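Local coordinates for protein BtGH115A (Bacteroides thetaiotaomicron, PDB 5BY3) that removes alpha-linked 4-O-methylglucuronic acid from decorated arabinogalactans as a glycoside hydrolase of family GH115, at residues Ile373-Phe376 against Glu380-Ala383; Tyr422-Gln427 against Pro701-Lys706. One frame throughout, in Å; residues are numbered along the deposited sequence.

Contact 1 and contact 2 form one continuous patch, their centres about 6 Å apart, and both lie about 19 Å from the centre of the chain. Contact 1 is local, tying a loop of the eight-stranded parallel barrel to the short helix 379-383 that follows it. Contact 2 is long-range: the end of helix 411-423 in the same barrel meets a loop of the C-terminal domain. Phe376 joins the two, its CD2 lying 3.6 Å from CB of Gln424 and its CB 3.5 Å from O of Val702. On the helix side, Arg382 NE approaches Gly425 CA at 3.5 Å. Neither contact includes Leu404 or Asp436, the residues at the nickel site.

Contact 1 (Ile373-Phe376 against Glu380-Ala383); sequences IRHF and EERA
Glu381 OE1 takes two hydrogen bonds, one from His375 NE2 at 3.1 Å and one from the backbone N of Thr378, the residue just before helix 379-383. The first is a His-carboxylate pair inside the TIM-barrel domain of the GH115 family, linking the loop after strand 362-366 to the helix that follows. It is nearly straight, with an N-H...O angle of 168°. OE1 sits at the edge of the imidazole, close to the ring plane, and is met on the syn side of the carboxylate, moderately out of the carboxylate plane. Ring and carboxylate are turned almost perpendicular, 89° apart, so the two flat groups meet edge-on without stacking. The side chains come from opposite directions: His375 points its CB toward the helix and, with CG anti to its backbone N (chi1 -177°), presents NE2 to the carboxylate, while Glu381 runs extended beyond CG to meet it.

The other oxygen, OE2, bonds to Tyr351 OH, so both carboxylate oxygens are engaged and the group's rotation is restrained. The imidazole is further placed by the rings of Trp365 and His352. Beside it in the loop, Phe376 turns its CB away from the helix, and one face of its ring receives Ile373 CG2, 3.8 Å above the plane and displaced toward the rim.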
loop_
_atom_site.group_PDB
_atom_site.type_symbol
_atom_site.label_atom_id
_atom_site.label_comp_id
_atom_site.label_asym_id
_atom_site.label_seq_id
_atom_site.Cartn_x
_atom_site.Cartn_y
_atom_site.Cartn_z
ATOM N N ILE A 373 -5.394 -1.514 10.080
ATOM C CA ILE A 373 -5.770 -0.155 10.557
ATOM C C ILE A 373 -6.065 -0.128 12.068
ATOM O O ILE A 373 -6.921 -0.889 12.546
ATOM C CB ILE A 373 -6.928 0.420 9.703
ATOM C CG1 ILE A 373 -6.417 0.592 8.275
ATOM C CG2 ILE A 373 -7.409 1.764 10.245
ATOM C CD1 ILE A 373 -7.466 0.908 7.221
ATOM N N ARG A 374 -5.348 0.728 12.815
ATOM C CA ARG A 374 -5.518 0.777 14.295
ATOM C C ARG A 374 -6.833 1.478 14.743
ATOM O O ARG A 374 -7.453 1.082 15.728
ATOM C CB ARG A 374 -4.298 1.369 15.010
ATOM C CG ARG A 374 -3.020 0.521 14.941
ATOM C CD ARG A 374 -2.238 0.704 16.238
ATOM N NE ARG A 374 -1.046 -0.120 16.342
ATOM C CZ ARG A 374 -0.966 -1.258 17.014
ATOM N NH1 ARG A 374 -2.033 -1.753 17.666
ATOM N NH2 ARG A 374 0.181 -1.913 17.038
ATOM N N HIS A 375 -7.271 2.503 14.011
ATOM C CA HIS A 375 -8.433 3.248 14.472
ATOM C C HIS A 375 -9.347 3.697 13.361
ATOM O O HIS A 375 -8.902 4.295 12.367
ATOM C CB HIS A 375 -8.029 4.445 15.360
ATOM C CG HIS A 375 -9.197 5.197 15.906
ATOM N ND1 HIS A 375 -9.769 4.893 17.122
ATOM C CD2 HIS A 375 -9.937 6.205 15.380
ATOM C CE1 HIS A 375 -10.797 5.697 17.330
ATOM N NE2 HIS A 375 -10.927 6.494 16.283
ATOM N N PHE A 376 -10.626 3.403 13.569
ATOM C CA PHE A 376 -11.736 3.862 12.730
ATOM C C PHE A 376 -12.537 5.001 13.403
ATOM O O PHE A 376 -12.804 4.927 14.615
ATOM C CB PHE A 376 -12.635 2.673 12.390
ATOM C CG PHE A 376 -11.956 1.639 11.553
ATOM C CD1 PHE A 376 -11.236 0.592 12.155
ATOM C CD2 PHE A 376 -11.991 1.725 10.144
ATOM C CE1 PHE A 376 -10.579 -0.361 11.369
ATOM C CE2 PHE A 376 -11.324 0.787 9.369
ATOM C CZ PHE A 376 -10.635 -0.274 9.985
ATOM N N GLU A 380 -18.561 11.025 15.929
ATOM C CA GLU A 380 -18.070 12.380 16.184
ATOM C C GLU A 380 -16.976 12.777 15.160
ATOM O O GLU A 380 -17.190 13.709 14.358
ATOM C CB GLU A 380 -17.648 12.529 17.683
ATOM C CG GLU A 380 -16.915 13.811 18.125
ATOM C CD GLU A 380 -17.389 15.105 17.453
ATOM O OE1 GLU A 380 -18.616 15.332 17.309
ATOM O OE2 GLU A 380 -16.516 15.911 17.052
ATOM N N GLU A 381 -15.858 12.031 15.179
ATOM C CA GLU A 381 -14.670 12.262 14.337
ATOM C C GLU A 381 -15.050 12.257 12.886
ATOM O O GLU A 381 -14.554 13.055 12.106
ATOM C CB GLU A 381 -13.591 11.201 14.596
ATOM C CG GLU A 381 -12.859 11.335 15.932
ATOM C CD GLU A 381 -12.308 10.007 16.469
ATOM O OE1 GLU A 381 -12.816 8.925 16.123
ATOM O OE2 GLU A 381 -11.362 10.027 17.283
ATOM N N ARG A 382 -15.969 11.374 12.539
ATOM C CA ARG A 382 -16.485 11.325 11.195
ATOM C C ARG A 382 -17.196 12.616 10.715
ATOM O O ARG A 382 -16.989 13.046 9.572
ATOM C CB ARG A 382 -17.381 10.105 11.066
ATOM C CG ARG A 382 -17.919 9.894 9.677
ATOM C CD ARG A 382 -18.548 8.527 9.576
ATOM N NE ARG A 382 -18.891 8.344 8.176
ATOM C CZ ARG A 382 -19.347 7.225 7.635
ATOM N NH1 ARG A 382 -19.537 6.130 8.367
ATOM N NH2 ARG A 382 -19.613 7.217 6.338
ATOM N N ALA A 383 -18.006 13.230 11.589
ATOM C CA ALA A 383 -18.752 14.457 11.269
ATOM C C ALA A 383 -17.858 15.734 11.192
ATOM O O ALA A 383 -18.279 16.761 10.645
ATOM C CB ALA A 383 -19.917 14.634 12.249
#

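Contact 2 (Tyr422-Gln427 against Pro701-Lys706); sequences YDQGIQ and PVHGDK
Gln424 reaches across to Val702 and His703 from the first residue beyond the end of helix 411-423. Its CB packs on Phe376 of the 373-376 loop. One atom further on, CG comes within 3.8 Å of CG1 of Val702, and CD approaches the same methyl at 3.7 Å. The bend at chi2 (-60°) folds CD back so that it meets the methyl that CG already touches, and the two side chains cross at about a right angle. OE1 is a looser neighbour, 4.0 Å from Val702 CG1. At the tip, NE2 ends beside the edge of the His703 imidazole, in an approach modelled too close to be relied on and with no hydrogen bond assigned.

This is a domain junction: the glutamine belongs to the TIM-barrel domain, whereas the valine and histidine sit in a loop between strands 689-696 and 708-713 of the C-terminal domain. His703 also makes a weak hydrogen bond between ND1 and OE1 of Glu764, another residue that the Gln424 side chain touches.

Behind Gln424 the helix closes in a Schellman motif, with Gly425 at positive phi as the C-prime residue and Ile426 N bonded back to Ala421 O. Tyr422 O accepts Gly425 N at 2.8 Å and also Gln427 NE2 at 3.2 Å, the two donors arriving from opposite faces of the carbonyl plane. The second bond runs close to the Gln427 amide plane. The same NE2 also lies over one face of the Tyr422 ring, 3.6 Å above its plane and offset toward the rim.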
loop_
_atom_site.group_PDB
_atom_site.type_symbol
_atom_site.label_atom_id
_atom_site.label_comp_id
_atom_site.label_asym_id
_atom_site.label_seq_id
_atom_site.Cartn_x
_atom_site.Cartn_y
_atom_site.Cartn_z
ATOM N N TYR A 422 -13.016 3.090 3.944
ATOM C CA TYR A 422 -13.925 3.999 3.267
ATOM C C TYR A 422 -15.335 3.951 3.871
ATOM O O TYR A 422 -15.940 5.004 4.155
ATOM C CB TYR A 422 -13.940 3.757 1.778
ATOM C CG TYR A 422 -14.750 4.768 0.970
ATOM C CD1 TYR A 422 -14.143 5.904 0.429
ATOM C CD2 TYR A 422 -16.127 4.568 0.727
ATOM C CE1 TYR A 422 -14.880 6.823 -0.326
ATOM C CE2 TYR A 422 -16.864 5.466 -0.036
ATOM C CZ TYR A 422 -16.242 6.586 -0.552
ATOM O OH TYR A 422 -16.973 7.465 -1.297
ATOM N N ASP A 423 -15.832 2.740 4.083
ATOM C CA ASP A 423 -17.161 2.524 4.642
ATOM C C ASP A 423 -17.289 3.138 6.068
ATOM O O ASP A 423 -18.309 3.728 6.432
ATOM C CB ASP A 423 -17.480 1.018 4.654
ATOM C CG ASP A 423 -17.875 0.465 3.277
ATOM O OD1 ASP A 423 -18.032 1.234 2.296
ATOM O OD2 ASP A 423 -18.057 -0.777 3.186
ATOM N N GLN A 424 -16.235 3.021 6.857
ATOM C CA GLN A 424 -16.212 3.665 8.159
ATOM C C GLN A 424 -15.922 5.164 8.078
ATOM O O GLN A 424 -15.684 5.792 9.091
ATOM C CB GLN A 424 -15.251 2.960 9.129
ATOM C CG GLN A 424 -15.608 1.506 9.465
ATOM C CD GLN A 424 -16.972 1.324 10.117
ATOM O OE1 GLN A 424 -17.758 0.449 9.731
ATOM N NE2 GLN A 424 -17.262 2.152 11.100
ATOM N N GLY A 425 -15.960 5.742 6.885
ATOM C CA GLY A 425 -15.875 7.188 6.771
ATOM C C GLY A 425 -14.483 7.791 6.651
ATOM O O GLY A 425 -14.348 9.013 6.748
ATOM N N ILE A 426 -13.453 6.960 6.423
ATOM C CA ILE A 426 -12.108 7.491 6.095
ATOM C C ILE A 426 -12.079 7.773 4.576
ATOM O O ILE A 426 -11.805 6.868 3.779
ATOM C CB ILE A 426 -10.973 6.543 6.542
ATOM C CG1 ILE A 426 -11.060 6.299 8.048
ATOM C CG2 ILE A 426 -9.611 7.083 6.115
ATOM C CD1 ILE A 426 -10.075 5.308 8.653
ATOM N N GLN A 427 -12.382 9.018 4.189
ATOM C CA GLN A 427 -12.637 9.361 2.780
ATOM C C GLN A 427 -11.903 10.603 2.269
ATOM O O GLN A 427 -12.057 11.022 1.104
ATOM C CB GLN A 427 -14.133 9.558 2.538
ATOM C CG GLN A 427 -15.044 8.429 2.995
ATOM C CD GLN A 427 -16.487 8.581 2.505
ATOM O OE1 GLN A 427 -16.854 9.554 1.831
ATOM N NE2 GLN A 427 -17.308 7.606 2.838
ATOM N N PRO A 701 -10.031 -3.702 16.595
ATOM C CA PRO A 701 -11.476 -3.350 16.794
ATOM C C PRO A 701 -11.994 -2.254 15.862
ATOM O O PRO A 701 -11.268 -1.294 15.567
ATOM C CB PRO A 701 -11.531 -2.866 18.261
ATOM C CG PRO A 701 -10.354 -3.521 18.920
ATOM C CD PRO A 701 -9.270 -3.604 17.863
ATOM N N VAL A 702 -13.213 -2.399 15.362
ATOM C CA VAL A 702 -13.763 -1.379 14.443
ATOM C C VAL A 702 -14.465 -0.272 15.204
ATOM O O VAL A 702 -14.458 0.885 14.782
ATOM C CB VAL A 702 -14.705 -1.976 13.385
ATOM C CG1 VAL A 702 -15.086 -0.911 12.355
ATOM C CG2 VAL A 702 -14.060 -3.197 12.719
ATOM N N HIS A 703 -15.100 -0.647 16.312
ATOM C CA HIS A 703 -15.674 0.311 17.257
ATOM C C HIS A 703 -15.546 -0.228 18.655
ATOM O O HIS A 703 -15.897 -1.388 18.951
ATOM C CB HIS A 703 -17.139 0.609 16.963
ATOM C CG HIS A 703 -17.353 1.312 15.667
ATOM N ND1 HIS A 703 -18.117 0.776 14.655
ATOM C CD2 HIS A 703 -16.881 2.495 15.204
ATOM C CE1 HIS A 703 -18.127 1.610 13.631
ATOM N NE2 HIS A 703 -17.376 2.655 13.935
ATOM N N GLY A 704 -15.048 0.646 19.508
ATOM C CA GLY A 704 -14.722 0.269 20.842
ATOM C C GLY A 704 -13.326 -0.240 20.783
ATOM O O GLY A 704 -12.559 0.097 19.869
ATOM N N ASP A 705 -13.021 -1.083 21.756
ATOM C CA ASP A 705 -11.671 -1.539 22.055
ATOM C C ASP A 705 -11.743 -3.056 22.177
ATOM O O ASP A 705 -10.848 -3.685 22.719
ATOM C CB ASP A 705 -11.202 -0.886 23.370
ATOM C CG ASP A 705 -11.572 0.618 23.461
ATOM O OD1 ASP A 705 -11.184 1.400 22.541
ATOM O OD2 ASP A 705 -12.258 1.013 24.449
ATOM N N LYS A 706 -12.802 -3.674 21.661
ATOM C CA LYS A 706 -13.019 -5.049 22.080
ATOM C C LYS A 706 -12.701 -6.285 21.248
ATOM O O LYS A 706 -11.930 -7.084 21.732
ATOM C CB LYS A 706 -14.268 -5.183 22.950
ATOM C CG LYS A 706 -13.982 -4.847 24.413
ATOM C CD LYS A 706 -13.458 -6.065 25.187
ATOM C CE LYS A 706 -11.945 -6.079 25.381
ATOM N NZ LYS A 706 -11.494 -7.233 26.218
#